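Choline dehydrogenase and related flavoproteins (Aspergillus oryzae, PDB 3Q9T) oxidises formate as a flavoenzyme of the glucose-methanol-choline oxidoreductase family, with 8-formyl-FAD at its catalytic site. Local coordinates at residues A[228-233]-A[243-248]. Residues are numbered along the deposited sequence; the frame is centred on the assembly and turned at random.
Sequences HSKRLI and GVTVVT. With FAY ([(2R,3S,4R,5R)-5-(6-amino-9H-purin-9-yl)-3,4-dihydroxytetrahydrofuran-2-yl]methyl (2R,3S,4S)-5-(8-formyl-7-methyl-2,4-dioxo-3,4-dihydrobenzo[g]pteridin-10(2H)-yl)-2,3,4-trihydroxypentyl dihydrogen diphosphate), chain D.
I233 lays its CG1 and CD1 across the side chain of T245 at about a right angle; CD1 comes 3.5 Å from OG1 of T245, whose hydroxyl is hydrogen-bonded to N255 on the next strand. On its other branch, T245 meets K230: the two side chains run side by side, CD of K230 4.1 Å from CG2 of T245. CG of K230 is anti to its backbone N (chi1 175°), and the extended chain goes on to a salt bridge with E253. Between S229 and R231 the backbone register slips by one residue. The amide of K230 donates to O of T245 at 2.8 Å, while that of R231 reaches the same oxygen only weakly, and T245 N returns a nearly straight bond to R231 O (2.9 Å, 175° at the hydrogen). L232 and V244 point to the other face, where CD1 of L232 meets CG2 of V244 at 3.9 Å and L232 packs on L274 of helix 267-277. Before the slip, H228 and V247 exchange two backbone hydrogen bonds. S229, next in line, forms a non-hydrogen-bonded pair with V246, and its N points away from that strand to donate to N1A of the flavin cofactor's adenine (2.9 Å, 176°). N6A sits over one face of the H228 ring, 3.6 Å from the ring plane; H228 NE2 is hydrogen-bonded to P440 O. K230 and R231 opposite T245 thus form a classic beta bulge in an antiparallel hairpin, whose first strand borders the adenine pocket of the FAD-binding fold.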
ATOM      1  N   HIS A 228     -22.878 -18.656  -3.019  1.00 17.57           N
ATOM      2  CA  HIS A 228     -21.948 -17.831  -3.772  1.00 18.39           C
ATOM      3  C   HIS A 228     -22.167 -18.051  -5.269  1.00 21.70           C
ATOM      4  O   HIS A 228     -22.153 -19.195  -5.761  1.00 23.79           O
ATOM      5  CB  HIS A 228     -20.519 -18.210  -3.374  1.00 21.85           C
ATOM      6  CG  HIS A 228     -19.494 -17.191  -3.747  1.00 24.47           C
ATOM      7  ND1 HIS A 228     -19.046 -16.228  -2.867  1.00 21.97           N
ATOM      8  CD2 HIS A 228     -18.817 -16.990  -4.902  1.00 27.34           C
ATOM      9  CE1 HIS A 228     -18.139 -15.477  -3.463  1.00 23.23           C
ATOM     10  NE2 HIS A 228     -17.980 -15.918  -4.699  1.00 22.29           N
ATOM     11  N   SER A 229     -22.400 -16.969  -5.992  1.00 14.70           N
ATOM     12  CA  SER A 229     -22.620 -17.064  -7.437  1.00 16.08           C
ATOM     13  C   SER A 229     -21.390 -17.590  -8.166  1.00 21.48           C
ATOM     14  O   SER A 229     -20.248 -17.165  -7.906  1.00 19.32           O
ATOM     15  CB  SER A 229     -23.034 -15.713  -8.026  1.00 19.56           C
ATOM     16  OG  SER A 229     -21.988 -14.757  -7.890  1.00 22.52           O
ATOM     17  N   LYS A 230     -21.628 -18.526  -9.075  1.00 18.18           N
ATOM     18  CA  LYS A 230     -20.577 -19.024  -9.931  1.00 17.47           C
ATOM     19  C   LYS A 230     -20.624 -18.342 -11.282  1.00 17.34           C
ATOM     20  O   LYS A 230     -19.594 -17.932 -11.804  1.00 16.71           O
ATOM     21  CB  LYS A 230     -20.709 -20.530 -10.121  1.00 20.96           C
ATOM     22  CG  LYS A 230     -19.709 -21.072 -11.099  1.00 18.64           C
ATOM     23  CD  LYS A 230     -20.008 -22.525 -11.427  1.00 24.97           C
ATOM     24  CE  LYS A 230     -19.253 -22.963 -12.672  1.00 20.97           C
ATOM     25  NZ  LYS A 230     -19.579 -24.381 -13.021  1.00 31.91           N
ATOM     26  N   ARG A 231     -21.825 -18.214 -11.844  1.00 17.11           N
ATOM     27  CA  ARG A 231     -21.971 -17.789 -13.239  1.00 18.20           C
ATOM     28  C   ARG A 231     -23.426 -17.489 -13.587  1.00 18.87           C
ATOM     29  O   ARG A 231     -24.334 -18.079 -13.018  1.00 19.14           O
ATOM     30  CB  ARG A 231     -21.487 -18.908 -14.156  1.00 21.24           C
ATOM     31  CG  ARG A 231     -21.251 -18.513 -15.596  1.00 23.22           C
ATOM     32  CD  ARG A 231     -20.912 -19.761 -16.404  1.00 30.94           C
ATOM     33  NE  ARG A 231     -19.622 -20.323 -16.011  1.00 40.35           N
ATOM     34  CZ  ARG A 231     -19.243 -21.573 -16.254  1.00 41.62           C
ATOM     35  NH1 ARG A 231     -20.069 -22.408 -16.873  1.00 36.54           N
ATOM     36  NH2 ARG A 231     -18.046 -21.993 -15.858  1.00 39.50           N
ATOM     37  N   LEU A 232     -23.653 -16.572 -14.522  1.00 19.72           N
ATOM     38  CA  LEU A 232     -24.987 -16.392 -15.076  1.00 20.05           C
ATOM     39  C   LEU A 232     -25.162 -17.495 -16.119  1.00 21.48           C
ATOM     40  O   LEU A 232     -24.206 -17.836 -16.815  1.00 23.98           O
ATOM     41  CB  LEU A 232     -25.120 -15.018 -15.729  1.00 20.86           C
ATOM     42  CG  LEU A 232     -25.914 -13.858 -15.104  1.00 21.44           C
ATOM     43  CD1 LEU A 232     -26.304 -14.068 -13.641  1.00 15.69           C
ATOM     44  CD2 LEU A 232     -25.122 -12.571 -15.277  1.00 20.48           C
ATOM     45  N   ILE A 233     -26.366 -18.064 -16.210  1.00 19.98           N
ATOM     46  CA  ILE A 233     -26.671 -19.079 -17.230  1.00 14.40           C
ATOM     47  C   ILE A 233     -27.153 -18.403 -18.518  1.00 21.01           C
ATOM     48  O   ILE A 233     -28.261 -17.835 -18.575  1.00 20.75           O
ATOM     49  CB  ILE A 233     -27.732 -20.097 -16.730  1.00 16.96           C
ATOM     50  CG1 ILE A 233     -27.296 -20.718 -15.395  1.00 18.79           C
ATOM     51  CG2 ILE A 233     -27.988 -21.193 -17.783  1.00 20.99           C
ATOM     52  CD1 ILE A 233     -28.152 -21.940 -14.954  1.00 18.44           C
ATOM     53  N   GLY A 243     -30.975 -17.812 -16.128  1.00 18.96           N
ATOM     54  CA  GLY A 243     -30.942 -17.972 -14.684  1.00 17.10           C
ATOM     55  C   GLY A 243     -29.515 -17.858 -14.169  1.00 19.10           C
ATOM     56  O   GLY A 243     -28.662 -17.234 -14.815  1.00 13.48           O
ATOM     57  N   VAL A 244     -29.244 -18.459 -13.012  1.00 20.10           N
ATOM     58  CA  VAL A 244     -27.943 -18.317 -12.385  1.00 16.59           C
ATOM     59  C   VAL A 244     -27.505 -19.595 -11.692  1.00 20.00           C
ATOM     60  O   VAL A 244     -28.330 -20.334 -11.153  1.00 21.57           O
ATOM     61  CB  VAL A 244     -27.975 -17.196 -11.324  1.00 19.97           C
ATOM     62  CG1 VAL A 244     -28.821 -17.623 -10.134  1.00 13.65           C
ATOM     63  CG2 VAL A 244     -26.578 -16.864 -10.870  1.00 14.94           C
ATOM     64  N   THR A 245     -26.199 -19.834 -11.676  1.00 21.59           N
ATOM     65  CA  THR A 245     -25.626 -20.962 -10.944  1.00 24.83           C
ATOM     66  C   THR A 245     -24.942 -20.489  -9.656  1.00 22.71           C
ATOM     67  O   THR A 245     -24.185 -19.505  -9.659  1.00 19.74           O
ATOM     68  CB  THR A 245     -24.630 -21.763 -11.819  1.00 21.31           C
ATOM     69  OG1 THR A 245     -25.290 -22.232 -13.003  1.00 14.91           O
ATOM     70  CG2 THR A 245     -24.073 -22.968 -11.047  1.00 17.44           C
ATOM     71  N   VAL A 246     -25.223 -21.181  -8.554  1.00 20.32           N
ATOM     72  CA  VAL A 246     -24.658 -20.822  -7.255  1.00 18.88           C
ATOM     73  C   VAL A 246     -24.037 -22.019  -6.561  1.00 21.64           C
ATOM     74  O   VAL A 246     -24.347 -23.165  -6.884  1.00 22.65           O
ATOM     75  CB  VAL A 246     -25.704 -20.181  -6.312  1.00 18.50           C
ATOM     76  CG1 VAL A 246     -26.263 -18.905  -6.938  1.00 18.45           C
ATOM     77  CG2 VAL A 246     -26.808 -21.162  -6.002  1.00 17.79           C
ATOM     78  N   VAL A 247     -23.143 -21.743  -5.615  1.00 19.03           N
ATOM     79  CA  VAL A 247     -22.509 -22.788  -4.831  1.00 17.24           C
ATOM     80  C   VAL A 247     -22.949 -22.675  -3.378  1.00 19.70           C
ATOM     81  O   VAL A 247     -22.928 -21.590  -2.808  1.00 16.23           O
ATOM     82  CB  VAL A 247     -20.971 -22.665  -4.903  1.00 20.33           C
ATOM     83  CG1 VAL A 247     -20.297 -23.838  -4.186  1.00 18.17           C
ATOM     84  CG2 VAL A 247     -20.534 -22.586  -6.339  1.00 18.69           C
ATOM     85  N   THR A 248     -23.358 -23.792  -2.786  1.00 19.31           N
ATOM     86  CA  THR A 248     -23.812 -23.786  -1.400  1.00 16.40           C
ATOM     87  C   THR A 248     -22.666 -23.926  -0.420  1.00 16.97           C
ATOM     88  O   THR A 248     -21.542 -24.240  -0.807  1.00 18.34           O
ATOM     89  CB  THR A 248     -24.815 -24.924  -1.111  1.00 22.96           C
ATOM     90  OG1 THR A 248     -24.174 -26.190  -1.292  1.00 23.25           O
ATOM     91  CG2 THR A 248     -26.032 -24.823  -2.016  1.00 21.84           C
TER
HETATM   92  P   FAY D 600     -25.605  -1.872  -4.127  1.00 20.09           P
HETATM   93  N1  FAY D 600     -23.996   5.712   1.077  1.00 18.46           N
HETATM   94  C2  FAY D 600     -24.817   6.663   1.678  1.00 22.42           C
HETATM   95  O2  FAY D 600     -25.747   7.157   1.051  1.00 21.13           O
HETATM   96  N3  FAY D 600     -24.910   6.709   3.053  1.00 25.79           N
HETATM   97  C4  FAY D 600     -23.841   6.278   3.799  1.00 28.72           C
HETATM   98  O4  FAY D 600     -23.556   6.930   4.822  1.00 23.69           O
HETATM   99  N5  FAY D 600     -21.926   4.861   3.934  1.00 21.58           N
HETATM  100  C6  FAY D 600     -20.394   3.121   4.317  1.00 24.40           C
HETATM  101  C7  FAY D 600     -19.790   1.931   3.951  1.00 21.72           C
HETATM  102  C8  FAY D 600     -20.100   1.354   2.715  1.00 20.79           C
HETATM  103  O8  FAY D 600     -19.990  -0.625   1.466  1.00 19.63           O
HETATM  104  C9  FAY D 600     -21.107   1.921   1.921  1.00 16.48           C
HETATM  105  PA  FAY D 600     -24.653  -3.860  -2.353  1.00 14.25           P
HETATM  106  C1' FAY D 600     -22.980   3.206   0.056  1.00 24.93           C
HETATM  107  C10 FAY D 600     -23.052   5.046   1.823  1.00 18.45           C
HETATM  108  N10 FAY D 600     -22.509   3.843   1.365  1.00 19.96           N
HETATM  109  N1A FAY D 600     -22.503 -14.299  -4.804  1.00 15.27           N
HETATM  110  O1A FAY D 600     -23.278  -4.139  -1.843  1.00 23.36           O
HETATM  111  C1B FAY D 600     -24.107  -9.725  -2.784  1.00 19.89           C
HETATM  112  O1P FAY D 600     -26.995  -2.452  -4.228  1.00 19.08           O
HETATM  113  C2' FAY D 600     -24.273   2.381   0.248  1.00 17.40           C
HETATM  114  O2' FAY D 600     -24.117   1.623   1.394  1.00 19.25           O
HETATM  115  C2A FAY D 600     -23.650 -14.056  -4.072  1.00 16.55           C
HETATM  116  O2A FAY D 600     -25.537  -3.154  -1.370  1.00 19.13           O
HETATM  117  C2B FAY D 600     -23.483  -8.961  -1.630  1.00 19.89           C
HETATM  118  O2B FAY D 600     -23.307  -9.750  -0.467  1.00 15.16           O
HETATM  119  O2P FAY D 600     -25.137  -1.337  -5.469  1.00 19.13           O
HETATM  120  C3' FAY D 600     -24.868   1.478  -0.882  1.00 28.07           C
HETATM  121  O3' FAY D 600     -25.400   0.227  -0.453  1.00 19.81           O
HETATM  122  N3A FAY D 600     -23.929 -12.782  -3.604  1.00 19.60           N
HETATM  123  C3B FAY D 600     -24.511  -7.874  -1.403  1.00 19.81           C
HETATM  124  O3B FAY D 600     -25.545  -8.394  -0.605  1.00 17.67           O
HETATM  125  O3P FAY D 600     -24.561  -3.027  -3.708  1.00 18.13           O
HETATM  126  C4' FAY D 600     -23.947   1.194  -2.042  1.00 24.13           C
HETATM  127  O4' FAY D 600     -23.434   2.460  -2.447  1.00 20.95           O
HETATM  128  C4A FAY D 600     -23.070 -11.765  -3.874  1.00 19.34           C
HETATM  129  C4B FAY D 600     -25.092  -7.637  -2.775  1.00 18.64           C
HETATM  130  O4B FAY D 600     -24.696  -8.731  -3.585  1.00 18.15           O
HETATM  131  C4X FAY D 600     -22.903   5.442   3.166  1.00 26.10           C
HETATM  132  C5' FAY D 600     -24.705   0.478  -3.187  1.00 26.42           C
HETATM  133  O5' FAY D 600     -25.446  -0.731  -2.961  1.00 23.62           O
HETATM  134  C5A FAY D 600     -21.915 -11.989  -4.619  1.00 21.79           C
HETATM  135  C5B FAY D 600     -24.615  -6.321  -3.359  1.00 17.68           C
HETATM  136  O5B FAY D 600     -25.335  -5.287  -2.735  1.00 19.03           O
HETATM  137  C5X FAY D 600     -21.228   3.788   3.424  1.00 28.26           C
HETATM  138  C6A FAY D 600     -21.622 -13.269  -5.085  1.00 25.55           C
HETATM  139  N6A FAY D 600     -20.462 -13.505  -5.715  1.00 22.15           N
HETATM  140  N7A FAY D 600     -21.263 -10.814  -4.736  1.00 20.75           N
HETATM  141  C7M FAY D 600     -18.676   1.402   4.821  1.00 18.34           C
HETATM  142  C8A FAY D 600     -21.967  -9.853  -4.103  1.00 14.35           C
HETATM  143  C8M FAY D 600     -19.759  -0.073   2.518  1.00 20.01           C
HETATM  144  C9A FAY D 600     -21.648   3.165   2.236  1.00 19.63           C
HETATM  145  N9A FAY D 600     -23.080 -10.427  -3.563  1.00 22.10           N